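Tyrosine--tRNA ligase (PDB 2CYB) attaches tyrosine to tRNA(Tyr) in two steps, probably first activating the amino acid with ATP to Tyr-AMP and then transferring it to the acceptor end of the tRNA. Local coordinates at residues 71-74 with 75-79. Sequence-based numbering, arbitrary orientation.
Sequences ADIH and AYLNE. With TYR (tyrosine), chain C.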
ATOM      1  N   ALA A  71     -12.556   8.499  -9.831  1.00 27.94           N
ATOM      2  CA  ALA A  71     -11.475   7.994  -8.991  1.00 26.68           C
ATOM      3  C   ALA A  71     -10.114   8.595  -9.295  1.00 25.89           C
ATOM      4  O   ALA A  71      -9.249   7.924  -9.853  1.00 23.48           O
ATOM      5  CB  ALA A  71     -11.415   6.456  -9.114  1.00 27.40           C
ATOM      6  N   ASP A  72      -9.903   9.849  -8.897  1.00 22.59           N
ATOM      7  CA  ASP A  72      -8.642  10.517  -9.176  1.00 24.67           C
ATOM      8  C   ASP A  72      -7.428   9.907  -8.485  1.00 25.58           C
ATOM      9  O   ASP A  72      -6.359   9.840  -9.075  1.00 30.85           O
ATOM     10  CB  ASP A  72      -8.731  12.019  -8.844  1.00 28.95           C
ATOM     11  CG  ASP A  72      -9.240  12.293  -7.436  1.00 32.61           C
ATOM     12  OD1 ASP A  72      -9.119  13.455  -6.993  1.00 40.16           O
ATOM     13  OD2 ASP A  72      -9.773  11.374  -6.775  1.00 30.86           O
ATOM     14  N   ILE A  73      -7.584   9.477  -7.238  1.00 28.23           N
ATOM     15  CA  ILE A  73      -6.463   8.862  -6.532  1.00 27.21           C
ATOM     16  C   ILE A  73      -6.113   7.534  -7.215  1.00 24.90           C
ATOM     17  O   ILE A  73      -4.941   7.214  -7.384  1.00 24.84           O
ATOM     18  CB  ILE A  73      -6.802   8.597  -5.062  1.00 23.05           C
ATOM     19  CG1 ILE A  73      -7.175   9.915  -4.369  1.00 36.16           C
ATOM     20  CG2 ILE A  73      -5.616   7.940  -4.365  1.00 29.15           C
ATOM     21  CD1 ILE A  73      -6.113  10.972  -4.447  1.00 38.10           C
ATOM     22  N   HIS A  74      -7.128   6.769  -7.611  1.00 26.83           N
ATOM     23  CA  HIS A  74      -6.868   5.503  -8.297  1.00 28.54           C
ATOM     24  C   HIS A  74      -6.081   5.734  -9.586  1.00 26.21           C
ATOM     25  O   HIS A  74      -5.141   4.990  -9.897  1.00 25.39           O
ATOM     26  CB  HIS A  74      -8.174   4.769  -8.615  1.00 24.96           C
ATOM     27  CG  HIS A  74      -8.736   4.026  -7.447  1.00 25.16           C
ATOM     28  ND1 HIS A  74      -9.468   4.641  -6.455  1.00 27.88           N
ATOM     29  CD2 HIS A  74      -8.628   2.724  -7.086  1.00 25.75           C
ATOM     30  CE1 HIS A  74      -9.789   3.750  -5.533  1.00 29.64           C
ATOM     31  NE2 HIS A  74      -9.292   2.580  -5.892  1.00 25.66           N
ATOM     32  N   ALA A  75      -6.467   6.768 -10.329  1.00 24.56           N
ATOM     33  CA  ALA A  75      -5.792   7.119 -11.572  1.00 27.43           C
ATOM     34  C   ALA A  75      -4.325   7.428 -11.266  1.00 27.11           C
ATOM     35  O   ALA A  75      -3.421   7.053 -12.017  1.00 28.10           O
ATOM     36  CB  ALA A  75      -6.471   8.334 -12.210  1.00 28.77           C
ATOM     37  N   TYR A  76      -4.091   8.105 -10.150  1.00 26.54           N
ATOM     38  CA  TYR A  76      -2.730   8.441  -9.768  1.00 26.71           C
ATOM     39  C   TYR A  76      -1.939   7.173  -9.458  1.00 24.81           C
ATOM     40  O   TYR A  76      -0.808   7.005  -9.911  1.00 24.74           O
ATOM     41  CB  TYR A  76      -2.724   9.331  -8.533  1.00 26.02           C
ATOM     42  CG  TYR A  76      -1.331   9.702  -8.092  1.00 27.50           C
ATOM     43  CD1 TYR A  76      -0.633  10.730  -8.724  1.00 27.60           C
ATOM     44  CD2 TYR A  76      -0.703   9.014  -7.062  1.00 25.83           C
ATOM     45  CE1 TYR A  76       0.660  11.064  -8.332  1.00 30.58           C
ATOM     46  CE2 TYR A  76       0.587   9.334  -6.660  1.00 26.26           C
ATOM     47  CZ  TYR A  76       1.261  10.365  -7.300  1.00 31.66           C
ATOM     48  OH  TYR A  76       2.526  10.708  -6.898  1.00 33.02           O
ATOM     49  N   LEU A  77      -2.537   6.293  -8.666  1.00 22.53           N
ATOM     50  CA  LEU A  77      -1.887   5.044  -8.275  1.00 25.69           C
ATOM     51  C   LEU A  77      -1.591   4.151  -9.468  1.00 25.84           C
ATOM     52  O   LEU A  77      -0.657   3.342  -9.438  1.00 26.94           O
ATOM     53  CB  LEU A  77      -2.784   4.265  -7.325  1.00 25.43           C
ATOM     54  CG  LEU A  77      -3.137   4.876  -5.977  1.00 23.76           C
ATOM     55  CD1 LEU A  77      -4.114   3.932  -5.273  1.00 24.54           C
ATOM     56  CD2 LEU A  77      -1.864   5.082  -5.150  1.00 24.37           C
ATOM     57  N   ASN A  78      -2.409   4.283 -10.503  1.00 23.12           N
ATOM     58  CA  ASN A  78      -2.263   3.458 -11.704  1.00 27.30           C
ATOM     59  C   ASN A  78      -1.467   4.180 -12.790  1.00 23.67           C
ATOM     60  O   ASN A  78      -1.641   3.924 -13.984  1.00 30.31           O
ATOM     61  CB  ASN A  78      -3.652   3.053 -12.225  1.00 28.31           C
ATOM     62  CG  ASN A  78      -3.644   1.712 -12.965  1.00 30.34           C
ATOM     63  OD1 ASN A  78      -4.668   1.280 -13.504  1.00 35.70           O
ATOM     64  ND2 ASN A  78      -2.492   1.053 -12.990  1.00 27.87           N
ATOM     65  N   GLU A  79      -0.611   5.102 -12.352  1.00 26.46           N
ATOM     66  CA  GLU A  79       0.289   5.857 -13.228  1.00 29.94           C
ATOM     67  C   GLU A  79      -0.350   6.624 -14.392  1.00 34.81           C
ATOM     68  O   GLU A  79       0.166   6.602 -15.518  1.00 33.84           O
ATOM     69  CB  GLU A  79       1.354   4.903 -13.775  1.00 34.82           C
ATOM     70  CG  GLU A  79       1.854   3.886 -12.751  1.00 32.35           C
ATOM     71  CD  GLU A  79       2.902   2.942 -13.322  1.00 43.15           C
ATOM     72  OE1 GLU A  79       4.075   3.353 -13.449  1.00 46.36           O
ATOM     73  OE2 GLU A  79       2.549   1.790 -13.654  1.00 43.96           O
TER
HETATM   74  N   TYR C 401     -10.889  -0.208 -11.400  1.00 23.64           N
HETATM   75  CA  TYR C 401     -11.791   0.564 -12.289  1.00 24.29           C
HETATM   76  C   TYR C 401     -11.327   0.489 -13.741  1.00 28.77           C
HETATM   77  O   TYR C 401     -11.994   1.094 -14.596  1.00 29.21           O
HETATM   78  CB  TYR C 401     -11.850   2.019 -11.813  1.00 27.15           C
HETATM   79  CG  TYR C 401     -12.425   2.126 -10.421  1.00 24.91           C
HETATM   80  CD1 TYR C 401     -11.717   2.739  -9.387  1.00 25.85           C
HETATM   81  CD2 TYR C 401     -13.693   1.601 -10.141  1.00 22.90           C
HETATM   82  CE1 TYR C 401     -12.265   2.831  -8.096  1.00 23.28           C
HETATM   83  CE2 TYR C 401     -14.243   1.684  -8.874  1.00 26.77           C
HETATM   84  CZ  TYR C 401     -13.529   2.301  -7.854  1.00 28.99           C
HETATM   85  OH  TYR C 401     -14.098   2.394  -6.609  1.00 25.54           O
HETATM   86  OXT TYR C 401     -10.312  -0.188 -14.007  1.00 29.79           O
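Ile73 and Leu77 lie one helical turn apart, and their branched side chains meet where CG2 of Ile73 approaches CG of Leu77 at 4.3 Å. Along the backbone, Leu77 N gives a nearly straight bond to Ile73 O (2.9 Å). Both apolar residues also pack on Leu126 of the second subunit, so this flank of the helix suits aliphatic branches at the dimer interface. CB of Tyr76 lies 3.3 Å from Ile73 O, and with CG anti to the backbone N (chi1 180°) the ring is carried off the helix to stack with Phe83 of helix 83-99.

This short helix, 72-77, follows strand 65-70 of the largely parallel Rossmann-type sheet of a class I synthetase, and its first turn borders the tyrosine pocket. Ala71, at the N-cap position, accepts a bond from Ala75 N and sets its CB 3.7 Å from CD1 of the bound tyrosine, the small methyl lying above the plane of that ring near its rim. Over the centre of the His74 ring, CE1 of the substrate sits 3.5 Å above the imidazole plane. The two ring planes stand about 73° apart, so the substrate points its CE1 edge at the imidazole face in a T-shaped contact. A chi1 of -80°, with CG beside the backbone N, brings that face up to the substrate; Tyr158 meets the imidazole edge-to-face. Asp72 OD2 takes a weak bond from Ile73 N, while OD1 is held by Ser113. Glu79, with positive phi, closes the helix as the C-prime residue of a Schellman motif; its carboxylate pairs with Arg146 and Arg147.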